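Putative uncharacterized protein (Cyanothece, PDB 3CSX) is a metalloprotein of unknown function, a small helical dimer of the DUF683 family associated with nitrogen fixation. Local coordinates at residues V17-A31 / F63-E77. Residues are numbered along the deposited sequence; the frame is centred on the assembly and turned at random.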
# COMPACT_ATOMS: atom_id res chain seq x y z
N VAL B 17 13.48 10.84 -3.13
CA VAL B 17 13.65 9.43 -2.81
C VAL B 17 14.42 9.27 -1.50
O VAL B 17 13.99 8.51 -0.63
CB VAL B 17 14.31 8.63 -3.96
CG1 VAL B 17 14.65 7.23 -3.48
CG2 VAL B 17 13.40 8.56 -5.20
N ALA B 18 15.51 10.02 -1.33
CA ALA B 18 16.31 9.95 -0.08
C ALA B 18 15.48 10.28 1.16
O ALA B 18 15.61 9.62 2.21
CB ALA B 18 17.54 10.88 -0.16
N ASP B 19 14.65 11.32 1.06
CA ASP B 19 13.74 11.70 2.12
C ASP B 19 12.74 10.58 2.47
O ASP B 19 12.56 10.27 3.64
CB ASP B 19 12.99 12.98 1.75
CG ASP B 19 13.92 14.19 1.66
OD1 ASP B 19 15.07 14.12 2.19
OD2 ASP B 19 13.49 15.20 1.06
N LEU B 20 12.11 10.00 1.45
CA LEU B 20 11.13 8.92 1.66
C LEU B 20 11.81 7.71 2.30
O LEU B 20 11.28 7.13 3.26
CB LEU B 20 10.47 8.53 0.33
CG LEU B 20 9.39 7.42 0.33
CD1 LEU B 20 8.27 7.71 1.33
CD2 LEU B 20 8.80 7.26 -1.05
N LYS B 21 12.99 7.36 1.81
CA LYS B 21 13.81 6.32 2.46
C LYS B 21 13.99 6.55 3.94
O LYS B 21 13.92 5.60 4.74
CB LYS B 21 15.20 6.20 1.80
CG LYS B 21 15.18 5.58 0.43
CD LYS B 21 16.54 4.96 0.06
CE LYS B 21 16.38 4.08 -1.19
NZ LYS B 21 17.47 3.06 -1.35
N LYS B 22 14.23 7.82 4.31
CA LYS B 22 14.44 8.22 5.69
C LYS B 22 13.16 8.05 6.53
O LYS B 22 13.21 7.59 7.67
CB LYS B 22 14.93 9.68 5.74
CG LYS B 22 15.30 10.20 7.15
CD LYS B 22 16.67 9.66 7.61
CE LYS B 22 16.75 9.58 9.13
NZ LYS B 22 15.83 10.54 9.79
N LYS B 23 12.04 8.45 5.95
CA LYS B 23 10.75 8.34 6.59
C LYS B 23 10.45 6.86 6.79
O LYS B 23 10.00 6.45 7.86
CB LYS B 23 9.71 8.99 5.68
CG LYS B 23 8.30 9.04 6.21
CD LYS B 23 7.44 9.78 5.21
CE LYS B 23 5.95 9.74 5.58
NZ LYS B 23 5.63 10.39 6.92
N VAL B 24 10.68 6.06 5.76
CA VAL B 24 10.39 4.65 5.84
C VAL B 24 11.19 4.00 6.96
O VAL B 24 10.66 3.21 7.72
CB VAL B 24 10.57 3.93 4.50
CG1 VAL B 24 10.72 2.41 4.70
CG2 VAL B 24 9.42 4.25 3.57
N ARG B 25 12.48 4.33 7.06
CA ARG B 25 13.31 3.77 8.13
C ARG B 25 12.85 4.15 9.54
O ARG B 25 12.84 3.30 10.41
CB ARG B 25 14.79 4.17 7.94
CG ARG B 25 15.71 3.56 8.98
CD ARG B 25 17.10 4.16 8.86
NE ARG B 25 18.11 3.32 9.51
CZ ARG B 25 18.72 2.28 8.95
NH1 ARG B 25 18.43 1.92 7.71
NH2 ARG B 25 19.63 1.60 9.64
N LYS B 26 12.51 5.41 9.80
CA LYS B 26 11.97 5.73 11.12
C LYS B 26 10.66 4.98 11.46
O LYS B 26 10.42 4.53 12.61
CB LYS B 26 11.82 7.26 11.30
CG LYS B 26 13.17 8.00 11.32
CD LYS B 26 12.99 9.52 11.33
CE LYS B 26 12.81 10.07 12.76
NZ LYS B 26 14.08 10.70 13.22
N LEU B 27 9.80 4.84 10.46
CA LEU B 27 8.54 4.19 10.64
C LEU B 27 8.71 2.68 10.82
O LEU B 27 7.97 2.06 11.56
CB LEU B 27 7.63 4.45 9.45
CG LEU B 27 6.16 4.15 9.69
CD1 LEU B 27 5.57 5.00 10.84
CD2 LEU B 27 5.42 4.40 8.35
N ASN B 28 9.70 2.11 10.15
CA ASN B 28 9.95 0.67 10.29
C ASN B 28 10.29 0.35 11.74
O ASN B 28 9.84 -0.66 12.27
CB ASN B 28 11.01 0.19 9.28
CG ASN B 28 11.12 -1.31 9.22
OD1 ASN B 28 12.11 -1.87 9.68
ND2 ASN B 28 10.12 -1.98 8.68
N SER B 29 11.02 1.26 12.41
CA SER B 29 11.32 1.12 13.84
C SER B 29 10.10 1.16 14.72
O SER B 29 9.96 0.33 15.61
CB SER B 29 12.33 2.17 14.30
OG SER B 29 13.48 2.10 13.50
N LYS B 30 9.19 2.12 14.43
CA LYS B 30 7.98 2.29 15.20
C LYS B 30 7.08 1.08 15.01
O LYS B 30 6.43 0.62 15.94
CB LYS B 30 7.23 3.54 14.76
CG LYS B 30 7.80 4.90 15.24
CD LYS B 30 7.97 4.94 16.75
CE LYS B 30 6.67 5.33 17.45
NZ LYS B 30 6.91 5.60 18.90
N ALA B 31 7.06 0.58 13.78
CA ALA B 31 6.26 -0.60 13.44
C ALA B 31 6.76 -1.80 14.21
O ALA B 31 5.97 -2.53 14.79
CB ALA B 31 6.33 -0.88 11.96
N PHE B 63 1.47 -0.54 10.24
CA PHE B 63 1.93 -1.40 9.13
C PHE B 63 1.29 -1.05 7.81
O PHE B 63 1.93 -1.14 6.75
CB PHE B 63 1.78 -2.88 9.50
CG PHE B 63 2.92 -3.39 10.33
CD1 PHE B 63 4.11 -3.83 9.72
CD2 PHE B 63 2.84 -3.43 11.72
CE1 PHE B 63 5.17 -4.31 10.49
CE2 PHE B 63 3.92 -3.88 12.50
CZ PHE B 63 5.07 -4.32 11.88
N ARG B 64 0.04 -0.59 7.85
CA ARG B 64 -0.61 -0.14 6.61
C ARG B 64 0.11 1.07 6.08
O ARG B 64 0.38 1.18 4.88
CB ARG B 64 -2.08 0.23 6.82
CG ARG B 64 -2.72 0.67 5.48
CD ARG B 64 -4.17 0.97 5.70
NE ARG B 64 -4.86 1.45 4.49
CZ ARG B 64 -5.23 0.69 3.45
NH1 ARG B 64 -4.97 -0.61 3.41
NH2 ARG B 64 -5.85 1.25 2.42
N GLU B 65 0.40 2.04 6.97
CA GLU B 65 1.12 3.23 6.49
C GLU B 65 2.50 2.84 5.93
O GLU B 65 2.97 3.34 4.89
CB GLU B 65 1.24 4.30 7.59
CG GLU B 65 1.76 5.63 7.00
CD GLU B 65 2.36 6.57 8.05
OE1 GLU B 65 2.42 6.18 9.23
OE2 GLU B 65 2.75 7.70 7.68
N LEU B 66 3.19 1.99 6.66
CA LEU B 66 4.49 1.54 6.23
C LEU B 66 4.44 0.88 4.84
O LEU B 66 5.32 1.12 4.00
CB LEU B 66 5.09 0.58 7.26
CG LEU B 66 6.53 0.12 7.01
CD1 LEU B 66 7.55 1.27 6.94
CD2 LEU B 66 6.88 -0.89 8.14
N ASP B 67 3.43 0.06 4.62
CA ASP B 67 3.29 -0.69 3.34
C ASP B 67 3.01 0.32 2.22
O ASP B 67 3.62 0.26 1.17
CB ASP B 67 2.12 -1.66 3.48
CG ASP B 67 2.00 -2.65 2.31
OD1 ASP B 67 3.00 -3.02 1.68
OD2 ASP B 67 0.85 -3.05 2.07
N GLN B 68 2.13 1.29 2.47
CA GLN B 68 1.91 2.35 1.47
C GLN B 68 3.18 3.07 1.09
O GLN B 68 3.41 3.35 -0.09
CB GLN B 68 0.87 3.39 1.94
CG GLN B 68 -0.51 2.82 2.18
CD GLN B 68 -1.37 2.70 0.92
OE1 GLN B 68 -0.88 2.74 -0.18
NE2 GLN B 68 -2.69 2.56 1.12
N LEU B 69 4.02 3.40 2.07
CA LEU B 69 5.19 4.17 1.76
C LEU B 69 6.21 3.32 1.01
O LEU B 69 6.86 3.77 0.07
CB LEU B 69 5.78 4.77 3.04
CG LEU B 69 4.94 5.86 3.71
CD1 LEU B 69 5.62 6.19 5.05
CD2 LEU B 69 4.83 7.10 2.80
N LYS B 70 6.32 2.06 1.42
CA LYS B 70 7.24 1.15 0.74
C LYS B 70 6.88 0.95 -0.73
O LYS B 70 7.74 1.02 -1.61
CB LYS B 70 7.37 -0.17 1.51
CG LYS B 70 8.32 -0.01 2.68
CD LYS B 70 8.46 -1.29 3.48
CE LYS B 70 9.22 -1.05 4.78
NZ LYS B 70 9.66 -2.37 5.33
N LYS B 71 5.60 0.72 -0.99
CA LYS B 71 5.06 0.63 -2.36
C LYS B 71 5.27 1.92 -3.16
O LYS B 71 5.64 1.86 -4.32
CB LYS B 71 3.58 0.26 -2.33
CG LYS B 71 3.35 -1.20 -1.87
CD LYS B 71 1.89 -1.51 -1.53
CE LYS B 71 1.59 -3.02 -1.72
NZ LYS B 71 2.74 -3.91 -1.26
N LYS B 72 5.01 3.08 -2.53
CA LYS B 72 5.29 4.38 -3.14
C LYS B 72 6.77 4.49 -3.52
O LYS B 72 7.10 4.89 -4.65
CB LYS B 72 4.89 5.55 -2.21
CG LYS B 72 4.90 6.92 -2.91
CD LYS B 72 4.25 8.02 -2.09
CE LYS B 72 5.15 8.52 -0.93
NZ LYS B 72 4.39 9.52 -0.13
N LEU B 73 7.65 4.14 -2.57
CA LEU B 73 9.11 4.20 -2.80
C LEU B 73 9.51 3.38 -4.03
O LEU B 73 10.22 3.88 -4.91
CB LEU B 73 9.90 3.72 -1.57
CG LEU B 73 11.44 3.64 -1.69
CD1 LEU B 73 12.02 5.01 -2.02
CD2 LEU B 73 12.06 3.10 -0.43
N ASN B 74 9.02 2.16 -4.11
CA ASN B 74 9.32 1.33 -5.29
C ASN B 74 8.87 2.02 -6.57
O ASN B 74 9.65 2.13 -7.52
CB ASN B 74 8.71 -0.06 -5.17
CG ASN B 74 9.44 -0.95 -4.19
OD1 ASN B 74 10.68 -0.95 -4.12
ND2 ASN B 74 8.68 -1.75 -3.43
N ILE B 75 7.64 2.53 -6.57
CA ILE B 75 7.10 3.25 -7.73
C ILE B 75 7.95 4.48 -8.07
O ILE B 75 8.27 4.71 -9.25
CB ILE B 75 5.61 3.62 -7.56
CG1 ILE B 75 4.72 2.40 -7.83
CG2 ILE B 75 5.20 4.76 -8.49
CD1 ILE B 75 3.36 2.45 -7.11
N TRP B 76 8.32 5.25 -7.05
CA TRP B 76 9.14 6.46 -7.24
C TRP B 76 10.49 6.14 -7.88
O TRP B 76 10.87 6.72 -8.91
CB TRP B 76 9.36 7.17 -5.91
CG TRP B 76 8.22 8.06 -5.50
CD1 TRP B 76 6.95 8.04 -5.99
CD2 TRP B 76 8.26 9.08 -4.49
NE1 TRP B 76 6.19 9.02 -5.35
CE2 TRP B 76 6.96 9.65 -4.42
CE3 TRP B 76 9.26 9.58 -3.65
CZ2 TRP B 76 6.65 10.69 -3.55
CZ3 TRP B 76 8.95 10.60 -2.77
CH2 TRP B 76 7.65 11.16 -2.73
N GLU B 77 11.20 5.20 -7.25
CA GLU B 77 12.52 4.76 -7.69
C GLU B 77 12.48 4.33 -9.16
O GLU B 77 13.39 4.68 -9.92
CB GLU B 77 13.04 3.63 -6.79
CG GLU B 77 13.50 4.14 -5.42
CD GLU B 77 14.26 3.11 -4.61
OE1 GLU B 77 14.22 1.90 -4.93
OE2 GLU B 77 14.91 3.52 -3.63
O HOH W 1 5.86 8.18 8.48
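Leu20 lays CD2 over one face of the Trp76 indole, 3.9 Å from the centroid of its six-membered ring, and Lys72 CG, from the indole's own helix, shares that face, both offset toward the rim. At the other end of the contact the methyl of Ala31 sits over a face of the Phe63 ring, CB lying 3.9 Å from the centroid and 19° off the normal. Between these CH-pi contacts the antiparallel helices (154°) mesh by knobs into holes. Leu20, its CG swung anti to the backbone N (chi1 -179°), drops among Leu69, Lys72, Leu73 and Trp76, with CD1 3.8 Å from Leu69 CD2. With Leu20 cut back to an alanine, the indole face loses its CD2 cover and the Trp76 ring would probably be freer to shift. From the facing helix, Leu69 enters among Leu20, Lys23, Val24 and Leu27, Leu69 CD1 being 3.6 Å from Lys23 CE, while Leu66 fills the hole made by Val24, Leu27, Asn28 and Ala31. Charges line the margins: Lys21 NZ forms a long salt bridge of 3.5 Å with Glu77 OE2, and a water accepts from Lys23 NZ (2.7 Å) and donates to Glu65 OE2. On helix 52-77, Gln68 bonds to Gln33 of the second subunit. With no direct hydrogen bond across it, this half of the Rop-like helical hairpin is joined chiefly by apolar meshing, with electrostatic links at its border.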